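Local coordinates for protein 1A (Cricket paralysis virus, PDB 6C3R) that suppresses RNA silencing in insect cells by inactivating host AGO2 and recruiting a cellular ubiquitin ligase that promotes its degradation, at residues R55-I66 / W80-Y91. Residues are numbered along the deposited sequence; the frame is centred on the assembly and turned at random.
Sequences RIKREEELRKLI and WKGLVWKFVQNY
An antiparallel helical hairpin, made by helices 53-70 and 77-90, packs by knobs-into-holes through Ile-66 and Phe-87; the axes of the paired segments approach to 9.5 Å and their directions lie 155° from each other. Ile-66 enters a hole formed by Trp-80, Leu-83, Val-84 and Phe-87. Its CG1, anti to the carbonyl carbon (chi1 -73°), runs alongside Leu-83 CB at 3.9 Å and carries CD1 onward to Val-84 and Phe-87 CB, whereas the CG2 branch lies against the indole of Trp-80. In return, Phe-87 fills the hole between Glu-59, Leu-62, Arg-63 and Ile-66. Its CG is anti to the backbone N (chi1 -177°), which brings the ring onto helix 53-70, where Leu-62 CB and the carbonyl oxygen of Glu-59 lie at its edge. Leu-106 of strand 104-108 touches both knobs, so the hairpin rests on the small parallel sheet. Leu-62 extends the apolar seam, its CD2 meeting Leu-83 CD2 at 4.1 Å.

At the end where helix 77-90 stops, the interface turns polar. Asn-90 ND2 gives a weak hydrogen bond to Arg-55 O at 2.9 Å, an oxygen that also accepts the helical bond from Glu-59 N. Arg-55 is salt-bridged through NH1 to Glu-59 OE1 at 2.6 Å, and the Glu-59 carboxylate lies beside the edge of the Tyr-91 ring. Arg-63 joins this charged network by a long bridge to Glu-59, while Arg-63 NE is hydrogen-bonded to Leu-105 O. Lys-86 reaches out of the hairpin to Tyr-97 of the second subunit. At the other end, Trp-80 NE1 donates to Ile-66 O over 3.2 Å, with the oxygen nearly in the indole plane and the nitrogen on a carbonyl lone pair.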
# COMPACT_ATOMS: atom_id res chain seq x y z
N ARG A 55 6.60 4.94 -2.66
CA ARG A 55 5.21 5.07 -2.17
C ARG A 55 5.21 5.83 -0.84
O ARG A 55 4.49 6.79 -0.67
CB ARG A 55 4.60 3.66 -2.02
CG ARG A 55 3.13 3.50 -2.38
CD ARG A 55 2.20 3.68 -1.20
NE ARG A 55 2.68 2.98 0.01
CZ ARG A 55 2.33 3.28 1.26
NH1 ARG A 55 1.45 4.26 1.54
NH2 ARG A 55 2.86 2.57 2.27
N ILE A 56 6.09 5.43 0.08
CA ILE A 56 6.32 6.11 1.37
C ILE A 56 6.68 7.58 1.14
O ILE A 56 6.06 8.47 1.71
CB ILE A 56 7.47 5.44 2.21
CG1 ILE A 56 7.25 3.95 2.48
CG2 ILE A 56 7.68 6.15 3.52
CD1 ILE A 56 5.87 3.61 2.97
N LYS A 57 7.70 7.83 0.33
CA LYS A 57 8.23 9.18 0.15
C LYS A 57 7.21 10.15 -0.46
O LYS A 57 7.04 11.28 0.00
CB LYS A 57 9.51 9.14 -0.68
CG LYS A 57 10.68 8.54 0.08
CD LYS A 57 11.26 9.55 1.07
CE LYS A 57 11.71 8.90 2.37
NZ LYS A 57 11.98 9.94 3.41
N ARG A 58 6.51 9.67 -1.48
CA ARG A 58 5.34 10.35 -2.03
C ARG A 58 4.26 10.72 -0.98
O ARG A 58 3.73 11.82 -1.01
CB ARG A 58 4.74 9.49 -3.14
CG ARG A 58 3.48 10.03 -3.77
CD ARG A 58 3.73 11.30 -4.58
NE ARG A 58 2.64 11.50 -5.54
CZ ARG A 58 2.32 12.65 -6.12
NH1 ARG A 58 3.01 13.77 -5.89
NH2 ARG A 58 1.29 12.68 -6.97
N GLU A 59 3.94 9.79 -0.08
CA GLU A 59 2.97 10.04 0.99
C GLU A 59 3.41 11.21 1.91
O GLU A 59 2.63 12.12 2.21
CB GLU A 59 2.68 8.75 1.79
CG GLU A 59 1.47 8.86 2.75
CD GLU A 59 0.89 7.53 3.26
OE1 GLU A 59 0.63 6.60 2.47
OE2 GLU A 59 0.65 7.39 4.48
N GLU A 60 4.67 11.20 2.32
CA GLU A 60 5.26 12.27 3.16
C GLU A 60 5.24 13.64 2.46
O GLU A 60 4.99 14.65 3.08
CB GLU A 60 6.70 11.93 3.52
CG GLU A 60 6.88 10.66 4.35
CD GLU A 60 8.33 10.14 4.40
OE1 GLU A 60 9.28 10.88 3.99
OE2 GLU A 60 8.50 8.97 4.87
N GLU A 61 5.57 13.63 1.17
CA GLU A 61 5.62 14.83 0.33
C GLU A 61 4.23 15.50 0.27
O GLU A 61 4.10 16.72 0.45
CB GLU A 61 6.10 14.43 -1.07
CG GLU A 61 6.35 15.60 -2.01
CD GLU A 61 6.39 15.20 -3.48
OE1 GLU A 61 7.33 15.62 -4.19
OE2 GLU A 61 5.47 14.48 -3.95
N LEU A 62 3.22 14.67 0.05
CA LEU A 62 1.84 15.10 -0.03
C LEU A 62 1.25 15.57 1.30
O LEU A 62 0.53 16.57 1.34
CB LEU A 62 0.98 13.97 -0.62
CG LEU A 62 1.17 13.65 -2.10
CD1 LEU A 62 0.40 12.42 -2.50
CD2 LEU A 62 0.75 14.83 -2.95
N ARG A 63 1.53 14.85 2.40
CA ARG A 63 1.11 15.33 3.71
C ARG A 63 1.68 16.72 3.97
O ARG A 63 0.99 17.60 4.50
CB ARG A 63 1.55 14.37 4.83
CG ARG A 63 1.11 14.80 6.22
CD ARG A 63 1.72 13.97 7.34
NE ARG A 63 1.33 12.57 7.24
CZ ARG A 63 2.12 11.54 6.87
NH1 ARG A 63 3.40 11.69 6.57
NH2 ARG A 63 1.59 10.33 6.82
N LYS A 64 2.93 16.94 3.56
CA LYS A 64 3.61 18.21 3.76
C LYS A 64 2.93 19.33 2.98
O LYS A 64 2.65 20.40 3.50
CB LYS A 64 5.06 18.07 3.35
CG LYS A 64 5.99 19.07 4.00
CD LYS A 64 7.40 18.92 3.45
CE LYS A 64 8.38 19.86 4.13
NZ LYS A 64 9.70 19.94 3.40
N LEU A 65 2.63 19.06 1.71
CA LEU A 65 1.97 20.03 0.86
C LEU A 65 0.58 20.33 1.32
O LEU A 65 0.15 21.48 1.24
CB LEU A 65 1.91 19.52 -0.59
CG LEU A 65 3.25 19.52 -1.32
CD1 LEU A 65 3.18 18.64 -2.56
CD2 LEU A 65 3.66 20.94 -1.68
N ILE A 66 -0.13 19.30 1.79
CA ILE A 66 -1.49 19.47 2.26
C ILE A 66 -1.48 20.38 3.47
O ILE A 66 -2.39 21.16 3.66
CB ILE A 66 -2.18 18.11 2.56
CG1 ILE A 66 -2.51 17.39 1.24
CG2 ILE A 66 -3.45 18.25 3.41
CD1 ILE A 66 -2.63 15.88 1.36
N TRP A 80 -6.26 22.17 -3.58
CA TRP A 80 -5.99 21.56 -2.30
C TRP A 80 -6.65 20.18 -2.23
O TRP A 80 -6.01 19.21 -1.81
CB TRP A 80 -6.49 22.42 -1.16
CG TRP A 80 -6.20 21.82 0.20
CD1 TRP A 80 -5.02 21.87 0.88
CD2 TRP A 80 -7.10 21.07 1.01
NE1 TRP A 80 -5.14 21.21 2.07
CE2 TRP A 80 -6.41 20.71 2.17
CE3 TRP A 80 -8.41 20.65 0.85
CZ2 TRP A 80 -7.01 19.96 3.19
CZ3 TRP A 80 -9.01 19.91 1.87
CH2 TRP A 80 -8.31 19.58 3.02
N LYS A 81 -7.92 20.10 -2.62
CA LYS A 81 -8.62 18.84 -2.60
C LYS A 81 -8.00 17.79 -3.48
O LYS A 81 -7.98 16.62 -3.11
CB LYS A 81 -10.06 19.01 -3.01
CG LYS A 81 -10.95 19.49 -1.88
CD LYS A 81 -12.22 20.13 -2.42
CE LYS A 81 -13.05 19.18 -3.26
NZ LYS A 81 -14.03 19.96 -4.07
N GLY A 82 -7.52 18.20 -4.65
CA GLY A 82 -6.82 17.28 -5.54
C GLY A 82 -5.59 16.67 -4.89
O GLY A 82 -5.29 15.52 -5.13
N LEU A 83 -4.88 17.44 -4.07
CA LEU A 83 -3.74 16.91 -3.31
C LEU A 83 -4.21 15.86 -2.31
O LEU A 83 -3.62 14.81 -2.19
CB LEU A 83 -3.00 18.01 -2.55
CG LEU A 83 -2.18 19.07 -3.29
CD1 LEU A 83 -1.83 20.22 -2.37
CD2 LEU A 83 -0.93 18.45 -3.87
N VAL A 84 -5.28 16.14 -1.61
CA VAL A 84 -5.84 15.15 -0.71
C VAL A 84 -6.20 13.87 -1.48
O VAL A 84 -5.98 12.78 -1.01
CB VAL A 84 -7.07 15.70 0.05
CG1 VAL A 84 -7.68 14.63 0.92
CG2 VAL A 84 -6.65 16.88 0.92
N TRP A 85 -6.78 14.04 -2.66
CA TRP A 85 -7.16 12.91 -3.50
C TRP A 85 -5.96 12.06 -3.91
O TRP A 85 -6.02 10.84 -3.88
CB TRP A 85 -7.95 13.42 -4.72
CG TRP A 85 -8.22 12.34 -5.72
CD1 TRP A 85 -7.79 12.30 -7.02
CD2 TRP A 85 -8.95 11.13 -5.49
NE1 TRP A 85 -8.20 11.13 -7.60
CE2 TRP A 85 -8.92 10.40 -6.69
CE3 TRP A 85 -9.62 10.60 -4.38
CZ2 TRP A 85 -9.55 9.15 -6.82
CZ3 TRP A 85 -10.25 9.36 -4.50
CH2 TRP A 85 -10.21 8.65 -5.71
N LYS A 86 -4.87 12.71 -4.28
CA LYS A 86 -3.60 12.01 -4.55
C LYS A 86 -3.02 11.27 -3.35
O LYS A 86 -2.44 10.21 -3.51
CB LYS A 86 -2.56 12.97 -5.06
CG LYS A 86 -2.77 13.37 -6.49
CD LYS A 86 -1.99 14.65 -6.75
CE LYS A 86 -1.91 14.98 -8.21
NZ LYS A 86 -1.55 16.42 -8.33
N PHE A 87 -3.14 11.87 -2.17
CA PHE A 87 -2.77 11.21 -0.92
C PHE A 87 -3.63 9.98 -0.73
O PHE A 87 -3.10 8.90 -0.56
CB PHE A 87 -2.93 12.15 0.28
CG PHE A 87 -2.49 11.56 1.57
CD1 PHE A 87 -3.39 10.84 2.36
CD2 PHE A 87 -1.19 11.70 2.01
CE1 PHE A 87 -2.99 10.25 3.56
CE2 PHE A 87 -0.79 11.14 3.22
CZ PHE A 87 -1.69 10.39 3.99
N VAL A 88 -4.94 10.16 -0.77
CA VAL A 88 -5.91 9.08 -0.66
C VAL A 88 -5.63 7.97 -1.69
O VAL A 88 -5.62 6.81 -1.33
CB VAL A 88 -7.35 9.63 -0.79
CG1 VAL A 88 -8.36 8.56 -1.17
CG2 VAL A 88 -7.79 10.28 0.52
N GLN A 89 -5.37 8.32 -2.95
CA GLN A 89 -4.96 7.32 -3.95
C GLN A 89 -3.70 6.56 -3.53
O GLN A 89 -3.64 5.34 -3.62
CB GLN A 89 -4.71 7.96 -5.32
CG GLN A 89 -5.98 8.27 -6.10
CD GLN A 89 -5.72 8.71 -7.54
OE1 GLN A 89 -6.67 8.92 -8.31
NE2 GLN A 89 -4.43 8.87 -7.92
N ASN A 90 -2.69 7.29 -3.07
CA ASN A 90 -1.44 6.67 -2.68
C ASN A 90 -1.50 5.91 -1.34
O ASN A 90 -0.67 5.05 -1.08
CB ASN A 90 -0.33 7.72 -2.67
CG ASN A 90 1.05 7.13 -2.94
OD1 ASN A 90 1.28 6.50 -3.99
ND2 ASN A 90 1.97 7.34 -2.02
N TYR A 91 -2.47 6.22 -0.49
CA TYR A 91 -2.57 5.51 0.78
C TYR A 91 -2.99 4.04 0.55
O TYR A 91 -3.69 3.71 -0.39
CB TYR A 91 -3.48 6.23 1.78
CG TYR A 91 -3.53 5.56 3.15
CD1 TYR A 91 -2.49 5.70 4.07
CD2 TYR A 91 -4.61 4.77 3.51
CE1 TYR A 91 -2.53 5.07 5.31
CE2 TYR A 91 -4.67 4.15 4.74
CZ TYR A 91 -3.63 4.29 5.65
OH TYR A 91 -3.72 3.64 6.88